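Local coordinates for protein lipid A deacylase PagL (Pseudomonas aeruginosa, PDB 2ERV) that hydrolyses the ester bond at the 3 position of lipid A in the bacterial outer membrane, releasing the primary fatty acyl chain, at residues 98-109 against 122-133. Residues are numbered along the deposited sequence; the frame is centred on the assembly and turned at random.
Sequences LGSSLNFEDRIG and VRAIHYSNAGLK. With CA (calcium ion), chain C; CXE (pentaethylene glycol monodecyl ether), chain E.
Asp106 and His126 form an antiparallel hydrogen-bonded pair, with Asp106 N to His126 O at 2.9 Å and His126 N to Asp106 O at 2.7 Å. Their side chains run side by side on the outer face of the barrel, carboxylate and imidazole almost coplanar (16° apart); Asp106 OD2 lies at the ring edge and binds the calcium ion at 2.5 Å. A chi1 of 162° swings the His126 imidazole away from its own backbone N and brings His126 NE2 into a hydrogen bond with Ser128 OG (2.7 Å); His126 ND1 is hydrogen-bonded to Glu140 OE2, completing the catalytic triad. The edge of the Phe104 ring meets the carbonyl oxygens of Ser128 and Asn129. Farther along, Asn129, critical for activity, donates from ND2 to Lys133 O (2.8 Å) and to Ser100 OG (3.2 Å), a hydroxyl fixed as acceptor by its own bond to Leu102 O; Asn129 OD1 accepts Lys133 N, pinning the amide across the turn 129-132. On the interior face, Tyr127 lies alongside Glu105, its OH 2.7 Å from Glu105 OE2, which is also salt-bridged to Arg18 and hydrogen-bonded to Ser61. The outer-face relay Glu140–His126–Ser128 fits a serine hydrolase mechanism in which His126 probably activates Ser128 to attack the ester.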
loop_
_atom_site.group_PDB
_atom_site.type_symbol
_atom_site.label_atom_id
_atom_site.label_comp_id
_atom_site.label_asym_id
_atom_site.label_seq_id
_atom_site.Cartn_x
_atom_site.Cartn_y
_atom_site.Cartn_z
ATOM N N LEU A 98 -5.361 -17.750 0.885
ATOM C CA LEU A 98 -3.973 -17.340 0.676
ATOM C C LEU A 98 -2.941 -18.449 0.900
ATOM O O LEU A 98 -1.783 -18.324 0.472
ATOM C CB LEU A 98 -3.642 -16.180 1.593
ATOM C CG LEU A 98 -4.525 -14.932 1.478
ATOM C CD1 LEU A 98 -4.022 -13.933 2.470
ATOM C CD2 LEU A 98 -4.374 -14.428 0.051
ATOM N N GLY A 99 -3.333 -19.495 1.628
ATOM C CA GLY A 99 -2.409 -20.598 1.933
ATOM C C GLY A 99 -1.573 -20.338 3.167
ATOM O O GLY A 99 -1.494 -21.178 4.072
ATOM N N SER A 100 -0.958 -19.165 3.203
ATOM C CA SER A 100 -0.133 -18.742 4.321
ATOM C C SER A 100 -0.616 -17.394 4.885
ATOM O O SER A 100 -1.195 -16.585 4.155
ATOM C CB SER A 100 1.321 -18.621 3.878
ATOM O OG SER A 100 1.504 -17.636 2.877
ATOM N N SER A 101 -0.362 -17.185 6.174
ATOM C CA SER A 101 -0.529 -15.916 6.879
ATOM C C SER A 101 0.512 -14.923 6.375
ATOM O O SER A 101 0.197 -13.755 6.118
ATOM C CB SER A 101 -0.304 -16.104 8.397
ATOM O OG SER A 101 -0.020 -14.804 8.989
ATOM N N LEU A 102 1.752 -15.384 6.218
ATOM C CA LEU A 102 2.835 -14.543 5.726
ATOM C C LEU A 102 2.840 -14.442 4.197
ATOM O O LEU A 102 2.718 -15.472 3.484
ATOM C CB LEU A 102 4.198 -15.060 6.177
ATOM C CG LEU A 102 4.446 -15.393 7.649
ATOM C CD1 LEU A 102 5.908 -15.874 7.773
ATOM C CD2 LEU A 102 4.206 -14.171 8.496
ATOM N N ASN A 103 3.001 -13.204 3.701
ATOM C CA ASN A 103 2.859 -12.930 2.277
ATOM C C ASN A 103 3.730 -11.755 1.902
ATOM O O ASN A 103 4.061 -10.934 2.767
ATOM C CB ASN A 103 1.392 -12.613 1.912
ATOM C CG ASN A 103 0.510 -13.850 1.841
ATOM O OD1 ASN A 103 0.514 -14.549 0.830
ATOM N ND2 ASN A 103 -0.238 -14.133 2.908
ATOM N N PHE A 104 4.067 -11.644 0.611
ATOM C CA PHE A 104 4.755 -10.457 0.114
ATOM C C PHE A 104 3.676 -9.410 -0.167
ATOM O O PHE A 104 2.514 -9.746 -0.321
ATOM C CB PHE A 104 5.511 -10.760 -1.180
ATOM C CG PHE A 104 6.587 -11.832 -1.042
ATOM C CD1 PHE A 104 7.886 -11.481 -0.693
ATOM C CD2 PHE A 104 6.299 -13.167 -1.302
ATOM C CE1 PHE A 104 8.884 -12.463 -0.560
ATOM C CE2 PHE A 104 7.307 -14.162 -1.188
ATOM C CZ PHE A 104 8.602 -13.787 -0.803
ATOM N N GLU A 105 4.079 -8.152 -0.206
ATOM C CA GLU A 105 3.210 -7.041 -0.567
ATOM C C GLU A 105 3.866 -6.374 -1.753
ATOM O O GLU A 105 4.972 -5.902 -1.590
ATOM C CB GLU A 105 3.195 -5.999 0.555
ATOM C CG GLU A 105 2.295 -4.784 0.285
ATOM C CD GLU A 105 2.299 -3.783 1.438
ATOM O OE1 GLU A 105 3.414 -3.333 1.813
ATOM O OE2 GLU A 105 1.185 -3.463 1.999
ATOM N N ASP A 106 3.226 -6.364 -2.929
ATOM C CA ASP A 106 3.716 -5.620 -4.112
ATOM C C ASP A 106 2.760 -4.486 -4.390
ATOM O O ASP A 106 1.544 -4.720 -4.452
ATOM C CB ASP A 106 3.707 -6.524 -5.353
ATOM C CG ASP A 106 4.700 -7.671 -5.259
ATOM O OD1 ASP A 106 5.868 -7.473 -4.852
ATOM O OD2 ASP A 106 4.370 -8.845 -5.488
ATOM N N ARG A 107 3.277 -3.263 -4.542
ATOM C CA ARG A 107 2.382 -2.126 -4.672
ATOM C C ARG A 107 2.860 -1.132 -5.721
ATOM O O ARG A 107 4.077 -0.987 -5.949
ATOM C CB ARG A 107 2.265 -1.393 -3.326
ATOM C CG ARG A 107 3.608 -1.236 -2.633
ATOM C CD ARG A 107 3.490 -0.896 -1.171
ATOM N NE ARG A 107 2.960 0.451 -1.014
ATOM C CZ ARG A 107 2.737 1.007 0.170
ATOM N NH1 ARG A 107 2.939 0.322 1.277
ATOM N NH2 ARG A 107 2.307 2.234 0.231
ATOM N N ILE A 108 1.900 -0.470 -6.353
ATOM C CA ILE A 108 2.152 0.744 -7.165
ATOM C C ILE A 108 1.142 1.800 -6.795
ATOM O O ILE A 108 0.127 1.498 -6.180
ATOM C CB ILE A 108 2.053 0.475 -8.670
ATOM C CG1 ILE A 108 0.712 -0.171 -9.012
ATOM C CG2 ILE A 108 3.164 -0.427 -9.111
ATOM C CD1 ILE A 108 0.310 -0.009 -10.467
ATOM N N GLY A 109 1.393 3.043 -7.172
ATOM C CA GLY A 109 0.545 4.123 -6.734
ATOM C C GLY A 109 0.923 5.389 -7.507
ATOM O O GLY A 109 2.010 5.467 -8.111
ATOM N N VAL A 122 -3.950 7.272 -5.406
ATOM C CA VAL A 122 -4.484 5.947 -5.541
ATOM C C VAL A 122 -3.352 4.921 -5.408
ATOM O O VAL A 122 -2.169 5.199 -5.680
ATOM C CB VAL A 122 -5.253 5.760 -6.893
ATOM C CG1 VAL A 122 -6.586 6.572 -6.849
ATOM C CG2 VAL A 122 -4.378 6.183 -8.078
ATOM N N ARG A 123 -3.729 3.734 -4.957
ATOM C CA ARG A 123 -2.744 2.672 -4.737
ATOM C C ARG A 123 -3.356 1.371 -5.260
ATOM O O ARG A 123 -4.557 1.147 -5.106
ATOM C CB ARG A 123 -2.578 2.543 -3.243
ATOM C CG ARG A 123 -1.223 2.196 -2.808
ATOM C CD ARG A 123 -0.813 3.021 -1.616
ATOM N NE ARG A 123 -1.780 2.917 -0.534
ATOM C CZ ARG A 123 -1.652 3.529 0.626
ATOM N NH1 ARG A 123 -0.589 4.257 0.814
ATOM N NH2 ARG A 123 -2.579 3.403 1.594
ATOM N N ALA A 124 -2.549 0.514 -5.859
ATOM C CA ALA A 124 -2.989 -0.868 -6.114
ATOM C C ALA A 124 -1.960 -1.759 -5.404
ATOM O O ALA A 124 -0.761 -1.567 -5.620
ATOM C CB ALA A 124 -2.989 -1.124 -7.617
ATOM N N ILE A 125 -2.411 -2.667 -4.532
ATOM C CA ILE A 125 -1.504 -3.511 -3.769
ATOM C C ILE A 125 -1.930 -4.946 -3.945
ATOM O O ILE A 125 -3.124 -5.243 -3.918
ATOM C CB ILE A 125 -1.502 -3.160 -2.254
ATOM C CG1 ILE A 125 -1.278 -1.646 -2.063
ATOM C CG2 ILE A 125 -0.435 -3.989 -1.551
ATOM C CD1 ILE A 125 -1.433 -1.169 -0.623
ATOM N N HIS A 126 -0.950 -5.818 -4.164
ATOM C CA HIS A 126 -1.213 -7.259 -4.267
ATOM C C HIS A 126 -0.432 -8.071 -3.243
ATOM O O HIS A 126 0.741 -7.791 -2.970
ATOM C CB HIS A 126 -0.866 -7.723 -5.698
ATOM C CG HIS A 126 -0.677 -9.205 -5.831
ATOM N ND1 HIS A 126 -1.736 -10.087 -5.928
ATOM C CD2 HIS A 126 0.450 -9.957 -5.919
ATOM C CE1 HIS A 126 -1.265 -11.323 -6.057
ATOM N NE2 HIS A 126 0.057 -11.271 -6.032
ATOM N N TYR A 127 -1.073 -9.088 -2.689
ATOM C CA TYR A 127 -0.429 -9.893 -1.672
ATOM C C TYR A 127 -0.467 -11.353 -2.111
ATOM O O TYR A 127 -1.534 -11.856 -2.466
ATOM C CB TYR A 127 -1.209 -9.785 -0.342
ATOM C CG TYR A 127 -1.239 -8.395 0.259
ATOM C CD1 TYR A 127 -0.277 -8.006 1.199
ATOM C CD2 TYR A 127 -2.237 -7.482 -0.103
ATOM C CE1 TYR A 127 -0.304 -6.717 1.771
ATOM C CE2 TYR A 127 -2.285 -6.197 0.483
ATOM C CZ TYR A 127 -1.308 -5.831 1.407
ATOM O OH TYR A 127 -1.327 -4.568 1.990
ATOM N N SER A 128 0.681 -12.029 -2.109
ATOM C CA SER A 128 0.702 -13.489 -2.395
ATOM C C SER A 128 2.017 -14.056 -1.892
ATOM O O SER A 128 2.819 -13.306 -1.411
ATOM C CB SER A 128 0.449 -13.816 -3.871
ATOM O OG SER A 128 1.406 -13.155 -4.698
ATOM N N ASN A 129 2.237 -15.366 -2.023
ATOM C CA ASN A 129 3.371 -16.010 -1.358
ATOM C C ASN A 129 4.387 -16.631 -2.340
ATOM O O ASN A 129 5.303 -17.376 -1.932
ATOM C CB ASN A 129 2.872 -17.018 -0.268
ATOM C CG ASN A 129 2.075 -18.198 -0.854
ATOM O OD1 ASN A 129 2.434 -18.766 -1.910
ATOM N ND2 ASN A 129 1.008 -18.575 -0.182
ATOM N N ALA A 130 4.262 -16.252 -3.612
ATOM C CA ALA A 130 5.139 -16.691 -4.696
ATOM C C ALA A 130 5.124 -18.204 -4.913
ATOM O O ALA A 130 6.127 -18.775 -5.388
ATOM C CB ALA A 130 6.542 -16.186 -4.499
ATOM N N GLY A 131 3.990 -18.832 -4.592
ATOM C CA GLY A 131 3.773 -20.276 -4.827
ATOM C C GLY A 131 4.268 -21.172 -3.708
ATOM O O GLY A 131 4.199 -22.429 -3.788
ATOM N N LEU A 132 4.735 -20.520 -2.646
ATOM C CA LEU A 132 5.415 -21.168 -1.541
ATOM C C LEU A 132 4.462 -21.861 -0.563
ATOM O O LEU A 132 4.873 -22.719 0.210
ATOM C CB LEU A 132 6.298 -20.148 -0.808
ATOM C CG LEU A 132 7.550 -19.670 -1.546
ATOM C CD1 LEU A 132 8.248 -18.603 -0.693
ATOM C CD2 LEU A 132 8.506 -20.825 -1.839
ATOM N N LYS A 133 3.189 -21.495 -0.586
ATOM C CA LYS A 133 2.212 -22.298 0.104
ATOM C C LYS A 133 0.910 -22.282 -0.674
ATOM O O LYS A 133 0.286 -21.199 -0.837
ATOM C CB LYS A 133 2.023 -21.773 1.533
ATOM C CG LYS A 133 0.911 -22.442 2.280
ATOM C CD LYS A 133 1.315 -23.804 2.759
ATOM C CE LYS A 133 0.397 -24.222 3.885
ATOM N NZ LYS A 133 0.534 -25.696 4.089
HETATM CA CA CA C . 6.303 -9.726 -6.714
HETATM C C10 CXE E . -16.062 1.488 -3.079
HETATM O O11 CXE E . -14.700 1.534 -2.653
HETATM C C12 CXE E . -13.827 1.649 -3.772
HETATM C C13 CXE E . -13.029 2.946 -3.680
HETATM O O14 CXE E . -11.727 2.676 -4.192
HETATM C C15 CXE E . -11.318 3.556 -5.230
HETATM C C16 CXE E . -10.484 2.772 -6.220
HETATM O O17 CXE E . -9.361 3.562 -6.555
HETATM C C18 CXE E . -8.859 3.272 -7.855
HETATM C C19 CXE E . -7.415 2.802 -7.775
HETATM O O20 CXE E . -7.259 1.703 -8.674
HETATM C C21 CXE E . -6.299 1.915 -9.716
HETATM C C22 CXE E . -4.950 2.198 -9.081
HETATM O O23 CXE E . -3.910 2.145 -10.053
HETATM C C24 CXE E . -2.701 2.660 -9.506
HETATM C C25 CXE E . -2.157 3.612 -10.545
HETATM O O26 CXE E . -0.749 3.609 -10.450
#